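Local atomic coordinates of spindle pole body-associated protein VIK1 (PDB entry 2O0A), a protein that pairs with the minus end-directed kinesin Kar3, recruits it to microtubules and helps to place it at the spindle pole body in vegetative cells. Residues L107-S110 and L111-L115; I65-K69 and V70-K74. All coordinates share one frame; numbering follows the deposited sequence.

Both contacts are local and lie in the motor-homology domain of Vik1, a kinesin fold without a nucleotide-binding site, so neither borders an active site. Contact 2 is the turn that leads from strand 63-66 into helix 72-89; contact 1, later in the chain, is two turns of helix 105-116. Their centres are 14 Å apart, yet they meet directly. D73 OD1 and S110 OG, 3.0 Å apart, form a probable hydrogen bond between the two helices, and E72 OE1 comes within 2.9 Å of L107 N. A bound ethanediol, probably from the crystallisation liquor, marks this junction, about 3 Å from the side chain of E72 and about 6 Å from that of L107.

Contact 1: L107-S110 and L111-L115; sequences LRES and LIKFL
The ring of F114 leads away from S110 and the rest of the turn, meeting H84 edge-to-face and Y122 with the planes at about 60°. Its backbone stays in helix 105-116 of the kinesin fold, where F114 N bonds to S110 O at 3.0 Å, a helical i to i+4 bond. Following strand 94-99, this helix probably corresponds to the one after the P-loop in active motors. The other large flat group, the guanidinium of R108, leaves on a different side of the helix. Salt bridges to E227 and D188 and bonds to the carbonyls of F185 and C187 hold it, so that a buried charge has acceptors for NE, NH1 and NH2. L111 N reaches L107 O at 2.9 Å, and I112 N reaches R108 O at 3.1 Å. Leucine and isoleucine suit these positions because L111 packs on F223 and F225 of the sheet and I112 on L130. On the partly exposed side, E109 and K113 lie alongside each other, pointing the same way. Their charges, though opposite, are not in contact, with E109 OE1 4.7 Å from K113 NZ. What touches is aliphatic: the lysine chain bends at chi3 (-92°), and its CE lies 3.9 Å from E109 CG.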
loop_
_atom_site.group_PDB
_atom_site.type_symbol
_atom_site.label_atom_id
_atom_site.label_comp_id
_atom_site.label_asym_id
_atom_site.label_seq_id
_atom_site.Cartn_x
_atom_site.Cartn_y
_atom_site.Cartn_z
ATOM N N LEU A 107 5.867 4.333 -7.657
ATOM C CA LEU A 107 5.684 3.433 -6.511
ATOM C C LEU A 107 5.171 2.077 -6.977
ATOM O O LEU A 107 5.643 1.019 -6.523
ATOM C CB LEU A 107 4.737 4.041 -5.470
ATOM C CG LEU A 107 4.682 3.263 -4.155
ATOM C CD1 LEU A 107 5.994 3.440 -3.324
ATOM C CD2 LEU A 107 3.470 3.682 -3.338
ATOM N N ARG A 108 4.208 2.118 -7.895
ATOM C CA ARG A 108 3.659 0.923 -8.514
ATOM C C ARG A 108 4.743 0.103 -9.227
ATOM O O ARG A 108 4.848 -1.109 -9.030
ATOM C CB ARG A 108 2.529 1.313 -9.474
ATOM C CG ARG A 108 1.778 0.114 -10.033
ATOM C CD ARG A 108 0.895 0.526 -11.200
ATOM N NE ARG A 108 0.089 1.674 -10.838
ATOM C CZ ARG A 108 -0.026 2.814 -11.522
ATOM N NH1 ARG A 108 0.542 3.014 -12.710
ATOM N NH2 ARG A 108 -0.785 3.766 -11.020
ATOM N N GLU A 109 5.566 0.798 -10.015
ATOM C CA GLU A 109 6.694 0.212 -10.728
ATOM C C GLU A 109 7.649 -0.474 -9.745
ATOM O O GLU A 109 8.027 -1.634 -9.920
ATOM C CB GLU A 109 7.420 1.349 -11.446
ATOM C CG GLU A 109 8.613 0.974 -12.288
ATOM C CD GLU A 109 9.184 2.183 -13.018
ATOM O OE1 GLU A 109 9.555 3.180 -12.356
ATOM O OE2 GLU A 109 9.254 2.135 -14.262
ATOM N N SER A 110 8.010 0.256 -8.692
ATOM C CA SER A 110 8.930 -0.254 -7.681
ATOM C C SER A 110 8.372 -1.470 -6.960
ATOM O O SER A 110 9.111 -2.409 -6.661
ATOM C CB SER A 110 9.300 0.847 -6.685
ATOM O OG SER A 110 10.098 1.816 -7.363
ATOM N N LEU A 111 7.066 -1.450 -6.711
ATOM C CA LEU A 111 6.417 -2.567 -6.044
ATOM C C LEU A 111 6.575 -3.826 -6.882
ATOM O O LEU A 111 6.987 -4.867 -6.382
ATOM C CB LEU A 111 4.927 -2.279 -5.827
ATOM C CG LEU A 111 4.094 -3.440 -5.281
ATOM C CD1 LEU A 111 4.569 -3.913 -3.909
ATOM C CD2 LEU A 111 2.645 -3.026 -5.230
ATOM N N ILE A 112 6.243 -3.731 -8.162
ATOM C CA ILE A 112 6.277 -4.903 -9.035
ATOM C C ILE A 112 7.692 -5.460 -9.168
ATOM O O ILE A 112 7.895 -6.668 -9.135
ATOM C CB ILE A 112 5.691 -4.563 -10.409
ATOM C CG1 ILE A 112 4.169 -4.728 -10.425
ATOM C CG2 ILE A 112 6.245 -5.513 -11.483
ATOM C CD1 ILE A 112 3.446 -4.453 -9.164
ATOM N N LYS A 113 8.669 -4.567 -9.251
ATOM C CA LYS A 113 10.064 -4.989 -9.344
ATOM C C LYS A 113 10.505 -5.728 -8.074
ATOM O O LYS A 113 11.184 -6.761 -8.146
ATOM C CB LYS A 113 10.952 -3.778 -9.603
ATOM C CG LYS A 113 10.774 -3.215 -10.988
ATOM C CD LYS A 113 11.958 -2.378 -11.397
ATOM C CE LYS A 113 11.775 -0.923 -11.048
ATOM N NZ LYS A 113 12.876 -0.114 -11.664
ATOM N N PHE A 114 10.117 -5.197 -6.916
ATOM C CA PHE A 114 10.404 -5.818 -5.627
ATOM C C PHE A 114 9.829 -7.242 -5.542
ATOM O O PHE A 114 10.463 -8.167 -5.007
ATOM C CB PHE A 114 9.851 -4.926 -4.501
ATOM C CG PHE A 114 9.769 -5.620 -3.177
ATOM C CD1 PHE A 114 10.933 -5.865 -2.445
ATOM C CD2 PHE A 114 8.548 -6.031 -2.653
ATOM C CE1 PHE A 114 10.888 -6.516 -1.229
ATOM C CE2 PHE A 114 8.481 -6.682 -1.417
ATOM C CZ PHE A 114 9.672 -6.943 -0.705
ATOM N N LEU A 115 8.613 -7.408 -6.053
ATOM C CA LEU A 115 7.941 -8.700 -5.990
ATOM C C LEU A 115 8.457 -9.665 -7.029
ATOM O O LEU A 115 8.698 -10.830 -6.717
ATOM C CB LEU A 115 6.441 -8.537 -6.213
ATOM C CG LEU A 115 5.717 -7.711 -5.163
ATOM C CD1 LEU A 115 4.248 -7.539 -5.543
ATOM C CD2 LEU A 115 5.885 -8.350 -3.781
#

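Contact 2: I65-K69 and V70-K74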
loop_
_atom_site.group_PDB
_atom_site.type_symbol
_atom_site.label_atom_id
_atom_site.label_comp_id
_atom_site.label_asym_id
_atom_site.label_seq_id
_atom_site.Cartn_x
_atom_site.Cartn_y
_atom_site.Cartn_z
ATOM N N ILE A 65 8.999 8.096 7.127
ATOM C CA ILE A 65 10.068 7.717 6.228
ATOM C C ILE A 65 10.396 8.864 5.286
ATOM O O ILE A 65 9.539 9.289 4.525
ATOM C CB ILE A 65 9.630 6.470 5.388
ATOM C CG1 ILE A 65 9.320 5.285 6.306
ATOM C CG2 ILE A 65 10.689 6.101 4.375
ATOM C CD1 ILE A 65 8.471 4.196 5.631
ATOM N N PRO A 66 11.646 9.353 5.311
ATOM C CA PRO A 66 12.005 10.466 4.432
ATOM C C PRO A 66 12.370 10.022 3.014
ATOM O O PRO A 66 13.354 9.305 2.817
ATOM C CB PRO A 66 13.215 11.088 5.142
ATOM C CG PRO A 66 13.842 9.940 5.873
ATOM C CD PRO A 66 12.775 8.919 6.154
ATOM N N HIS A 67 11.585 10.469 2.040
ATOM C CA HIS A 67 11.815 10.141 0.637
ATOM C C HIS A 67 13.171 10.625 0.081
ATOM O O HIS A 67 13.729 9.999 -0.808
ATOM C CB HIS A 67 10.662 10.667 -0.226
ATOM C CG HIS A 67 10.662 10.143 -1.629
ATOM N ND1 HIS A 67 9.857 9.098 -2.032
ATOM C CD2 HIS A 67 11.345 10.538 -2.731
ATOM C CE1 HIS A 67 10.062 8.858 -3.313
ATOM N NE2 HIS A 67 10.962 9.715 -3.761
ATOM N N LEU A 68 13.717 11.722 0.604
ATOM C CA LEU A 68 15.034 12.155 0.128
ATOM C C LEU A 68 16.130 11.187 0.555
ATOM O O LEU A 68 17.208 11.172 -0.035
ATOM C CB LEU A 68 15.368 13.581 0.583
ATOM C CG LEU A 68 15.380 13.873 2.083
ATOM C CD1 LEU A 68 16.681 13.412 2.736
ATOM C CD2 LEU A 68 15.154 15.370 2.321
ATOM N N LYS A 69 15.839 10.370 1.571
ATOM C CA LYS A 69 16.774 9.355 2.047
ATOM C C LYS A 69 16.427 7.951 1.530
ATOM O O LYS A 69 17.316 7.131 1.312
ATOM C CB LYS A 69 16.830 9.359 3.581
ATOM C CG LYS A 69 17.576 8.184 4.174
ATOM C CD LYS A 69 18.320 8.514 5.449
ATOM C CE LYS A 69 17.410 8.847 6.592
ATOM N NZ LYS A 69 18.047 8.418 7.863
ATOM N N VAL A 70 15.128 7.687 1.353
ATOM C CA VAL A 70 14.647 6.348 0.998
ATOM C C VAL A 70 13.886 6.408 -0.332
ATOM O O VAL A 70 12.767 6.919 -0.396
ATOM C CB VAL A 70 13.758 5.754 2.134
ATOM C CG1 VAL A 70 13.267 4.366 1.764
ATOM C CG2 VAL A 70 14.506 5.726 3.468
ATOM N N SER A 71 14.521 5.916 -1.403
ATOM C CA SER A 71 13.898 5.821 -2.729
ATOM C C SER A 71 12.795 4.783 -2.680
ATOM O O SER A 71 12.759 3.988 -1.743
ATOM C CB SER A 71 14.915 5.346 -3.754
ATOM O OG SER A 71 15.338 4.023 -3.446
ATOM N N GLU A 72 11.953 4.760 -3.706
ATOM C CA GLU A 72 10.854 3.778 -3.724
ATOM C C GLU A 72 11.343 2.331 -3.710
ATOM O O GLU A 72 10.801 1.509 -2.997
ATOM C CB GLU A 72 9.813 4.131 -4.786
ATOM C CG GLU A 72 9.167 5.426 -4.273
ATOM C CD GLU A 72 8.239 6.151 -5.197
ATOM O OE1 GLU A 72 8.056 5.722 -6.349
ATOM O OE2 GLU A 72 7.695 7.193 -4.741
ATOM N N ASP A 73 12.428 2.040 -4.421
ATOM C CA ASP A 73 13.024 0.700 -4.346
ATOM C C ASP A 73 13.484 0.342 -2.925
ATOM O O ASP A 73 13.290 -0.799 -2.466
ATOM C CB ASP A 73 14.223 0.606 -5.287
ATOM C CG ASP A 73 13.846 0.624 -6.753
ATOM O OD1 ASP A 73 12.676 0.356 -7.121
ATOM O OD2 ASP A 73 14.762 0.886 -7.565
ATOM N N LYS A 74 14.127 1.293 -2.236
ATOM C CA LYS A 74 14.566 1.081 -0.850
ATOM C C LYS A 74 13.389 0.993 0.124
ATOM O O LYS A 74 13.425 0.240 1.109
ATOM C CB LYS A 74 15.535 2.192 -0.424
ATOM C CG LYS A 74 16.174 1.931 0.923
ATOM C CD LYS A 74 17.329 2.884 1.195
ATOM C CE LYS A 74 18.545 2.495 0.372
ATOM N NZ LYS A 74 19.089 1.157 0.746
HETATM O O HOH W 1 17.463 5.279 -1.258
#
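With CG opposite the backbone N (chi1 -168°), H67 swings its ring toward the start of helix 72-89; E72, with CG opposite its carbonyl carbon (chi1 -68°) and the rest of its chain extended, carries its carboxylate to CE1 of that ring. The carboxylate thus arrives at the imidazole edge, its plane turned 83° from the ring, with E72 OE2 3.2 Å from H67 CE1. V70 O lies over one face of the same ring, 3.9 Å above its plane and offset toward the rim; it also receives a CA-H...O contact from H67 CA at 3.5 Å and a hydrogen bond from Y31 OH. The backbone beneath is a type I beta turn, P66 to K69, joining strand 63-66 to helix 72-89. P66 O takes two bonds, from K69 N at 3.0 Å, which closes the turn, and from V70 N at 2.8 Å. The buried side chains of I65 and V70 meet, I65 CG2 3.8 Å from V70 CB. Beyond the turn, S71 is the N-cap of the helix: its OG accepts from K74 N at 3.2 Å, a task suited to a short hydroxyl side chain. A water bridges K69 O and S71 N across the bend. With only a methyl in place of the H67 imidazole, as in alanine, E72 OE2 would probably lose the ring edge beside it and a gap would open over V70 O. The ring carbon between two nitrogens is electron-poor, so a nearby carboxylate oxygen is likely to be mildly attractive there, while E72 OE1 takes its firmer hydrogen bond from S106 OG.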